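Local coordinates for glycosyl hydrolase family 2, TIM barrel domain protein (Faecalibacterium prausnitzii A2-165, PDB 6ED2), which probably hydrolyses beta-D-glucuronides, releasing glucuronic acid, as a beta-glucuronidase of glycosyl hydrolase family 2, at residues D584-E589 with R593-K598; C78-D83 with A325-R330; L292-I297 with A367-F372. All coordinates share one frame; numbering follows the deposited sequence.

Contact 1: D584-E589 with R593-K598; sequences DFQTTE and RVDGNK. With FMT (formic acid), chain G.
Phe585 and Asn597 hold each other by backbone and side chain. The Asn597 N-H reaches Phe585 O almost head-on (2.7 Å, C=O...N 175°), while Phe585 N returns a longer bond to Asn597 O (3.3 Å), making a single antiparallel bridge. Beside it, Asn597 CB sits 3.6 Å from the centroid of the Phe585 ring, a CH-pi contact, and CG, anti to the backbone N (chi1 -173°), lays the amide along the ring, 18° from parallel. That leaves Asn597 ND2 to donate to formic acid O1 (3.0 Å), probably from the crystallisation liquor, and OD1 accepts from Lys599 N. Both segments belong to the loop after the TIM barrel's eighth strand. Because Lys599 also binds the acid, the site is consistent with the Asn-x-Lys motif by which beta-glucuronidases recognise the sugar carboxylate. An alanine at Phe585 would remove the platform under Asn597, whose amide would probably be freer to turn away from the bound acid. Gly596 fits because a CB would strike Phe585 O. Asp595 OD1 accepts only a weak bond from Gln586 NE2 (3.4 Å); its stronger partner is Lys546 of the second subunit. Lys598 NZ donates to Val594 O (2.8 Å), and Asp584 OD1 is taken by Lys609 and Gly600 N.

Contact 2: C78-D83 with A325-R330; sequences CDLFTD and ADIRGR
The oxygen of water 2 is gripped by three groups where Asp79 faces the turn around Ile327: it donates to Asp79 OD2 (2.7 Å) and to Ala325 O (2.8 Å), and accepts from Gly329 N (2.7 Å). The water thus mortars a loop of the sugar-binding domain to the loop between the first strand and first helix of the TIM barrel, a domain seam of family 2 hydrolases. An aspartate suits this place because one carboxylate oxygen can accept twice: OD2 also takes a hydrogen bond from Tyr193 OH. Its CG lies anti to the carbonyl carbon (chi1 -78°), which swings the carboxylate out to the water. A second bridge runs through water 3, which accepts from Asp79 N (2.8 Å) and donates to Ile327 O (2.7 Å). Asp79 CB comes up to Ile327 O at 3.4 Å, the tightest direct approach between the loops. Ile327 has positive phi, and with Arg328 N bonded to Asp326 O (2.7 Å) it forms a classic gamma turn that turns its carbonyl to the other loop. Its side chain also packs on Arg339 of the third subunit, and neighbouring Arg328 makes a salt bridge to Asp333 of that subunit. Beside the waters the seam is greasy: Leu80, which rests on Met71 and Pro72, crosses Ile327 at about a right angle, its CD2 methyl 3.6 Å from Ile327 CG2.

Contact 3: L292-I297 with A367-F372; sequences LDRIGI and ADEEGF
Arg294 stretches from the strand toward Glu369 on the helix, and its chain is what spans the gap. CB points at the helix; CG stands anti to the carbonyl carbon (chi1 -56°) and CD continues the extended run, so that these methylenes serve as a spacer, with Leu274 against the side chain. A bend about the CG-CD bond then turns the head group. NE has a weak, long ion pair with Asp276, while CZ comes no nearer than 4.2 Å to Glu369 OE2. The tip, NH1, makes the contact: Glu369 OE2 lies at the edge of the guanidinium, near its plane, 2.9 Å from Arg294 NH1. This is a salt bridge, but its hydrogen bond is weak, bent to 124° at the hydrogen, and the guanidinium and carboxylate planes stand 70° apart, so one N-H and one oxygen do the work of a possible pair. Long, flexible residues of opposite charge suit such a surface gap. Glu369 OE1 has a further weak, long ion pair with Arg47 of the third subunit. Deeper in, water 4 links the strand backbone to a helix side chain, donating to Arg294 O (2.9 Å) and to Asp368 OD2 (2.7 Å); the Asp368 carboxylate is also held by His430 and Ser432. Gly371, with positive phi, suits the end of the helix just beyond. The arrangement joins an outermost strand of the beta-sandwich domain to the second helix of the TIM barrel, a domain junction typical of family 2 glycosyl hydrolases.

How the contacts relate
From the N terminus, residues 78-83 come first, in the sugar-binding domain, and wait some 240 residues for their partner 325-330. Within that span the chain builds the rest of that domain and the beta-sandwich, whose last strand, 286-295, supplies the first part of 292-297. Contact 3 therefore opens before contact 2 closes and itself closes later, at 367-372: the two cross, tying both accessory domains to early parts of the TIM barrel. Contact 1 follows in series and bridges just three residues, closing a loop after the last barrel strand. Its centre is 13 Å from that of contact 2, but 33 Å from contact 3, across the chain's centre. Contacts 1 and 2 touch the second subunit, contacts 2 and 3 the third.

Contact 1: D584-E589 with R593-K598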
# COMPACT_ATOMS: atom_id res chain seq x y z
N ASP A 584 -14.36 -5.36 -2.58
CA ASP A 584 -13.87 -4.73 -3.80
C ASP A 584 -14.04 -5.69 -4.97
O ASP A 584 -13.80 -6.89 -4.84
CB ASP A 584 -12.39 -4.34 -3.67
CG ASP A 584 -12.10 -3.39 -2.48
OD1 ASP A 584 -12.99 -2.61 -2.05
OD2 ASP A 584 -10.95 -3.44 -1.98
N PHE A 585 -14.46 -5.15 -6.12
CA PHE A 585 -14.78 -5.98 -7.27
C PHE A 585 -14.39 -5.23 -8.53
O PHE A 585 -14.16 -4.02 -8.51
CB PHE A 585 -16.27 -6.38 -7.31
CG PHE A 585 -17.22 -5.20 -7.43
CD1 PHE A 585 -17.64 -4.75 -8.68
CD2 PHE A 585 -17.71 -4.55 -6.31
CE1 PHE A 585 -18.51 -3.67 -8.80
CE2 PHE A 585 -18.60 -3.47 -6.41
CZ PHE A 585 -19.00 -3.03 -7.66
N GLN A 586 -14.33 -5.97 -9.64
CA GLN A 586 -13.82 -5.43 -10.90
C GLN A 586 -14.92 -4.72 -11.69
O GLN A 586 -16.05 -5.22 -11.81
CB GLN A 586 -13.23 -6.54 -11.76
CG GLN A 586 -12.29 -6.00 -12.82
CD GLN A 586 -11.13 -5.27 -12.19
OE1 GLN A 586 -10.50 -5.79 -11.27
NE2 GLN A 586 -10.87 -4.04 -12.63
N THR A 587 -14.56 -3.58 -12.25
CA THR A 587 -15.38 -2.78 -13.15
C THR A 587 -14.60 -2.59 -14.45
O THR A 587 -13.44 -2.98 -14.55
CB THR A 587 -15.70 -1.41 -12.55
OG1 THR A 587 -14.49 -0.63 -12.48
CG2 THR A 587 -16.28 -1.56 -11.13
N THR A 588 -15.24 -1.97 -15.43
CA THR A 588 -14.50 -1.53 -16.60
C THR A 588 -13.50 -0.44 -16.21
O THR A 588 -13.61 0.16 -15.14
CB THR A 588 -15.46 -0.99 -17.67
OG1 THR A 588 -16.28 0.02 -17.07
CG2 THR A 588 -16.36 -2.11 -18.18
N GLU A 589 -12.52 -0.22 -17.08
CA GLU A 589 -11.51 0.81 -16.82
C GLU A 589 -12.14 2.20 -16.87
O GLU A 589 -13.06 2.46 -17.64
CB GLU A 589 -10.38 0.74 -17.85
CG GLU A 589 -9.52 -0.50 -17.78
CD GLU A 589 -8.22 -0.37 -18.57
OE1 GLU A 589 -7.53 0.68 -18.47
OE2 GLU A 589 -7.87 -1.33 -19.30
N ARG A 593 -12.32 4.71 -11.35
CA ARG A 593 -12.25 3.35 -10.84
C ARG A 593 -10.78 2.98 -10.65
O ARG A 593 -10.05 2.72 -11.62
CB ARG A 593 -12.98 2.40 -11.79
CG ARG A 593 -14.51 2.56 -11.74
CD ARG A 593 -15.06 2.07 -10.39
NE ARG A 593 -16.50 2.32 -10.22
CZ ARG A 593 -17.00 3.32 -9.51
NH1 ARG A 593 -16.17 4.18 -8.91
NH2 ARG A 593 -18.32 3.48 -9.39
N VAL A 594 -10.34 2.96 -9.39
CA VAL A 594 -8.96 2.64 -9.06
C VAL A 594 -8.81 1.12 -9.04
O VAL A 594 -8.94 0.49 -7.98
CB VAL A 594 -8.57 3.28 -7.71
CG1 VAL A 594 -7.13 2.95 -7.35
CG2 VAL A 594 -8.78 4.80 -7.78
N ASP A 595 -8.56 0.54 -10.21
CA ASP A 595 -8.58 -0.92 -10.41
C ASP A 595 -9.88 -1.52 -9.86
O ASP A 595 -9.91 -2.24 -8.87
CB ASP A 595 -7.36 -1.58 -9.77
CG ASP A 595 -7.24 -3.07 -10.12
OD1 ASP A 595 -7.95 -3.54 -11.06
OD2 ASP A 595 -6.44 -3.78 -9.45
N GLY A 596 -10.97 -1.17 -10.53
CA GLY A 596 -12.27 -1.65 -10.10
C GLY A 596 -12.87 -0.76 -9.03
O GLY A 596 -12.43 0.37 -8.77
N ASN A 597 -13.89 -1.31 -8.39
CA ASN A 597 -14.70 -0.59 -7.42
C ASN A 597 -14.12 -0.83 -6.04
O ASN A 597 -13.84 -1.98 -5.68
CB ASN A 597 -16.15 -1.08 -7.49
CG ASN A 597 -17.11 -0.26 -6.62
OD1 ASN A 597 -16.95 -0.18 -5.40
ND2 ASN A 597 -18.14 0.31 -7.25
N LYS A 598 -13.96 0.24 -5.26
CA LYS A 598 -13.27 0.16 -3.98
C LYS A 598 -14.19 0.50 -2.81
O LYS A 598 -13.74 0.98 -1.76
CB LYS A 598 -12.03 1.05 -3.98
CG LYS A 598 -10.90 0.49 -4.84
CD LYS A 598 -10.45 -0.88 -4.31
CE LYS A 598 -9.09 -1.32 -4.85
NZ LYS A 598 -9.14 -1.77 -6.27
C FMT G . -21.22 2.61 -6.98
O1 FMT G . -20.42 1.98 -6.29
O2 FMT G . -21.08 2.73 -8.20
O HOH W 1 -10.54 -5.22 -8.66

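Contact 2: C78-D83 with A325-R330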
# COMPACT_ATOMS: atom_id res chain seq x y z
N CYS A 78 -11.49 -13.97 -18.87
CA CYS A 78 -10.83 -12.69 -19.17
C CYS A 78 -9.53 -12.50 -18.39
O CYS A 78 -8.53 -12.03 -18.95
CB CYS A 78 -11.79 -11.52 -18.89
SG CYS A 78 -13.53 -11.78 -19.42
N ASP A 79 -9.52 -12.79 -17.08
CA ASP A 79 -8.40 -12.41 -16.22
C ASP A 79 -7.30 -13.47 -16.16
O ASP A 79 -6.35 -13.32 -15.38
CB ASP A 79 -8.88 -12.10 -14.81
CG ASP A 79 -9.53 -10.74 -14.70
OD1 ASP A 79 -9.55 -10.01 -15.73
OD2 ASP A 79 -10.02 -10.39 -13.59
N LEU A 80 -7.42 -14.54 -16.93
CA LEU A 80 -6.38 -15.55 -16.98
C LEU A 80 -5.23 -15.12 -17.89
O LEU A 80 -4.09 -15.56 -17.68
CB LEU A 80 -6.97 -16.89 -17.45
CG LEU A 80 -8.09 -17.37 -16.51
CD1 LEU A 80 -8.72 -18.61 -17.03
CD2 LEU A 80 -7.51 -17.64 -15.14
N PHE A 81 -5.51 -14.27 -18.87
CA PHE A 81 -4.54 -13.88 -19.89
C PHE A 81 -3.66 -12.72 -19.41
O PHE A 81 -3.99 -11.99 -18.48
CB PHE A 81 -5.24 -13.47 -21.18
CG PHE A 81 -6.06 -14.57 -21.79
CD1 PHE A 81 -5.45 -15.55 -22.56
CD2 PHE A 81 -7.42 -14.64 -21.59
CE1 PHE A 81 -6.20 -16.57 -23.13
CE2 PHE A 81 -8.17 -15.66 -22.16
CZ PHE A 81 -7.56 -16.63 -22.93
N THR A 82 -2.52 -12.56 -20.09
CA THR A 82 -1.63 -11.45 -19.78
C THR A 82 -1.77 -10.27 -20.74
O THR A 82 -1.17 -9.23 -20.48
CB THR A 82 -0.18 -11.92 -19.77
OG1 THR A 82 0.10 -12.61 -20.99
CG2 THR A 82 0.06 -12.85 -18.59
N ASP A 83 -2.53 -10.41 -21.83
CA ASP A 83 -2.71 -9.35 -22.82
C ASP A 83 -4.13 -8.79 -22.76
O ASP A 83 -5.09 -9.53 -22.52
CB ASP A 83 -2.42 -9.86 -24.23
CG ASP A 83 -3.45 -10.87 -24.69
OD1 ASP A 83 -3.58 -11.92 -24.03
OD2 ASP A 83 -4.14 -10.61 -25.70
N ALA A 325 -14.01 -12.46 -7.93
CA ALA A 325 -12.81 -12.75 -7.15
C ALA A 325 -11.61 -12.61 -8.07
O ALA A 325 -11.75 -12.51 -9.29
CB ALA A 325 -12.87 -14.15 -6.51
N ASP A 326 -10.42 -12.59 -7.47
CA ASP A 326 -9.18 -12.54 -8.25
C ASP A 326 -9.09 -13.72 -9.22
O ASP A 326 -9.55 -14.82 -8.93
CB ASP A 326 -7.95 -12.53 -7.34
CG ASP A 326 -7.74 -11.18 -6.65
OD1 ASP A 326 -8.10 -10.13 -7.23
OD2 ASP A 326 -7.20 -11.17 -5.52
N ILE A 327 -8.53 -13.45 -10.40
CA ILE A 327 -8.18 -14.47 -11.38
C ILE A 327 -9.39 -15.06 -12.10
O ILE A 327 -9.44 -15.07 -13.34
CB ILE A 327 -7.33 -15.58 -10.73
CG1 ILE A 327 -6.05 -14.97 -10.13
CG2 ILE A 327 -7.02 -16.67 -11.74
CD1 ILE A 327 -5.06 -15.98 -9.58
N ARG A 328 -10.38 -15.55 -11.36
CA ARG A 328 -11.45 -16.36 -11.95
C ARG A 328 -12.66 -15.56 -12.44
O ARG A 328 -13.62 -16.15 -12.96
CB ARG A 328 -11.93 -17.42 -10.95
CG ARG A 328 -12.97 -16.90 -9.95
CD ARG A 328 -13.06 -17.82 -8.70
NE ARG A 328 -11.74 -17.94 -8.08
CZ ARG A 328 -10.94 -18.99 -8.21
NH1 ARG A 328 -11.33 -20.06 -8.91
NH2 ARG A 328 -9.75 -18.98 -7.62
N GLY A 329 -12.67 -14.24 -12.28
CA GLY A 329 -13.84 -13.47 -12.68
C GLY A 329 -15.06 -13.85 -11.87
O GLY A 329 -15.05 -13.78 -10.64
N ARG A 330 -16.13 -14.30 -12.54
CA ARG A 330 -17.35 -14.71 -11.84
C ARG A 330 -17.41 -16.22 -11.62
O ARG A 330 -18.45 -16.73 -11.20
CB ARG A 330 -18.60 -14.25 -12.59
CG ARG A 330 -18.55 -12.80 -13.01
CD ARG A 330 -19.91 -12.05 -12.98
NE ARG A 330 -19.67 -10.71 -13.50
CZ ARG A 330 -19.15 -9.72 -12.77
NH1 ARG A 330 -18.86 -9.91 -11.49
NH2 ARG A 330 -18.89 -8.55 -13.33
O HOH W 2 -10.83 -12.26 -11.87
O HOH W 3 -11.02 -14.58 -15.51

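Contact 3: L292-I297 with A367-F372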
# COMPACT_ATOMS: atom_id res chain seq x y z
N LEU A 292 -34.20 -35.60 -4.72
CA LEU A 292 -33.79 -35.37 -3.35
C LEU A 292 -33.40 -33.91 -3.17
O LEU A 292 -32.71 -33.33 -4.00
CB LEU A 292 -32.61 -36.28 -2.97
CG LEU A 292 -32.80 -37.79 -3.10
CD1 LEU A 292 -31.44 -38.50 -3.08
CD2 LEU A 292 -33.69 -38.32 -1.98
N ASP A 293 -33.83 -33.32 -2.07
CA ASP A 293 -33.52 -31.93 -1.82
C ASP A 293 -33.62 -31.70 -0.32
O ASP A 293 -33.99 -32.60 0.45
CB ASP A 293 -34.44 -30.99 -2.62
CG ASP A 293 -33.82 -29.63 -2.90
OD1 ASP A 293 -32.74 -29.30 -2.33
OD2 ASP A 293 -34.43 -28.86 -3.69
N ARG A 294 -33.24 -30.51 0.10
CA ARG A 294 -33.34 -30.10 1.49
C ARG A 294 -34.11 -28.80 1.54
O ARG A 294 -33.89 -27.91 0.71
CB ARG A 294 -31.96 -29.94 2.10
CG ARG A 294 -31.14 -31.21 1.97
CD ARG A 294 -29.73 -30.99 2.41
NE ARG A 294 -29.60 -30.98 3.87
CZ ARG A 294 -28.73 -30.21 4.52
NH1 ARG A 294 -27.93 -29.39 3.83
NH2 ARG A 294 -28.68 -30.25 5.85
N ILE A 295 -35.05 -28.72 2.48
CA ILE A 295 -35.93 -27.57 2.60
C ILE A 295 -35.94 -27.10 4.04
O ILE A 295 -35.68 -27.87 4.97
CB ILE A 295 -37.36 -27.88 2.14
CG1 ILE A 295 -37.98 -28.95 3.04
CG2 ILE A 295 -37.39 -28.30 0.69
CD1 ILE A 295 -39.33 -29.45 2.54
N GLY A 296 -36.25 -25.83 4.23
CA GLY A 296 -36.39 -25.26 5.55
C GLY A 296 -37.82 -24.81 5.75
O GLY A 296 -38.46 -24.31 4.81
N ILE A 297 -38.33 -25.01 6.95
CA ILE A 297 -39.70 -24.67 7.30
C ILE A 297 -39.69 -23.27 7.89
O ILE A 297 -39.25 -23.06 9.02
CB ILE A 297 -40.31 -25.69 8.28
CG1 ILE A 297 -40.28 -27.09 7.66
CG2 ILE A 297 -41.73 -25.31 8.62
CD1 ILE A 297 -40.92 -28.14 8.56
N ALA A 367 -26.36 -20.39 2.02
CA ALA A 367 -27.28 -19.54 2.78
C ALA A 367 -28.35 -20.38 3.47
O ALA A 367 -28.69 -20.12 4.63
CB ALA A 367 -27.91 -18.49 1.88
N ASP A 368 -28.87 -21.40 2.78
CA ASP A 368 -29.85 -22.29 3.40
C ASP A 368 -29.29 -22.92 4.68
O ASP A 368 -30.02 -23.07 5.67
CB ASP A 368 -30.26 -23.40 2.43
CG ASP A 368 -31.18 -22.90 1.32
OD1 ASP A 368 -31.62 -21.72 1.33
OD2 ASP A 368 -31.47 -23.70 0.41
N GLU A 369 -28.01 -23.28 4.67
CA GLU A 369 -27.42 -23.97 5.83
C GLU A 369 -26.97 -23.00 6.90
O GLU A 369 -27.00 -23.34 8.09
CB GLU A 369 -26.23 -24.82 5.39
CG GLU A 369 -26.61 -26.08 4.63
CD GLU A 369 -25.39 -26.86 4.17
OE1 GLU A 369 -24.27 -26.54 4.63
OE2 GLU A 369 -25.55 -27.80 3.36
N GLU A 370 -26.54 -21.79 6.53
CA GLU A 370 -26.09 -20.83 7.53
C GLU A 370 -27.21 -19.92 8.04
O GLU A 370 -26.95 -19.08 8.91
CB GLU A 370 -24.95 -19.99 6.96
CG GLU A 370 -23.80 -20.85 6.43
CD GLU A 370 -23.17 -21.73 7.51
OE1 GLU A 370 -23.18 -21.36 8.71
OE2 GLU A 370 -22.68 -22.82 7.15
N GLY A 371 -28.43 -20.04 7.52
CA GLY A 371 -29.51 -19.19 7.97
C GLY A 371 -29.34 -17.73 7.59
O GLY A 371 -29.44 -16.84 8.44
N PHE A 372 -29.08 -17.48 6.31
CA PHE A 372 -28.97 -16.14 5.77
C PHE A 372 -30.18 -15.85 4.88
O PHE A 372 -30.72 -16.75 4.24
CB PHE A 372 -27.68 -15.96 4.95
CG PHE A 372 -26.50 -15.52 5.78
CD1 PHE A 372 -25.75 -16.44 6.49
CD2 PHE A 372 -26.14 -14.18 5.85
CE1 PHE A 372 -24.66 -16.04 7.26
CE2 PHE A 372 -25.06 -13.77 6.62
CZ PHE A 372 -24.32 -14.69 7.32
O HOH W 4 -31.40 -26.38 0.68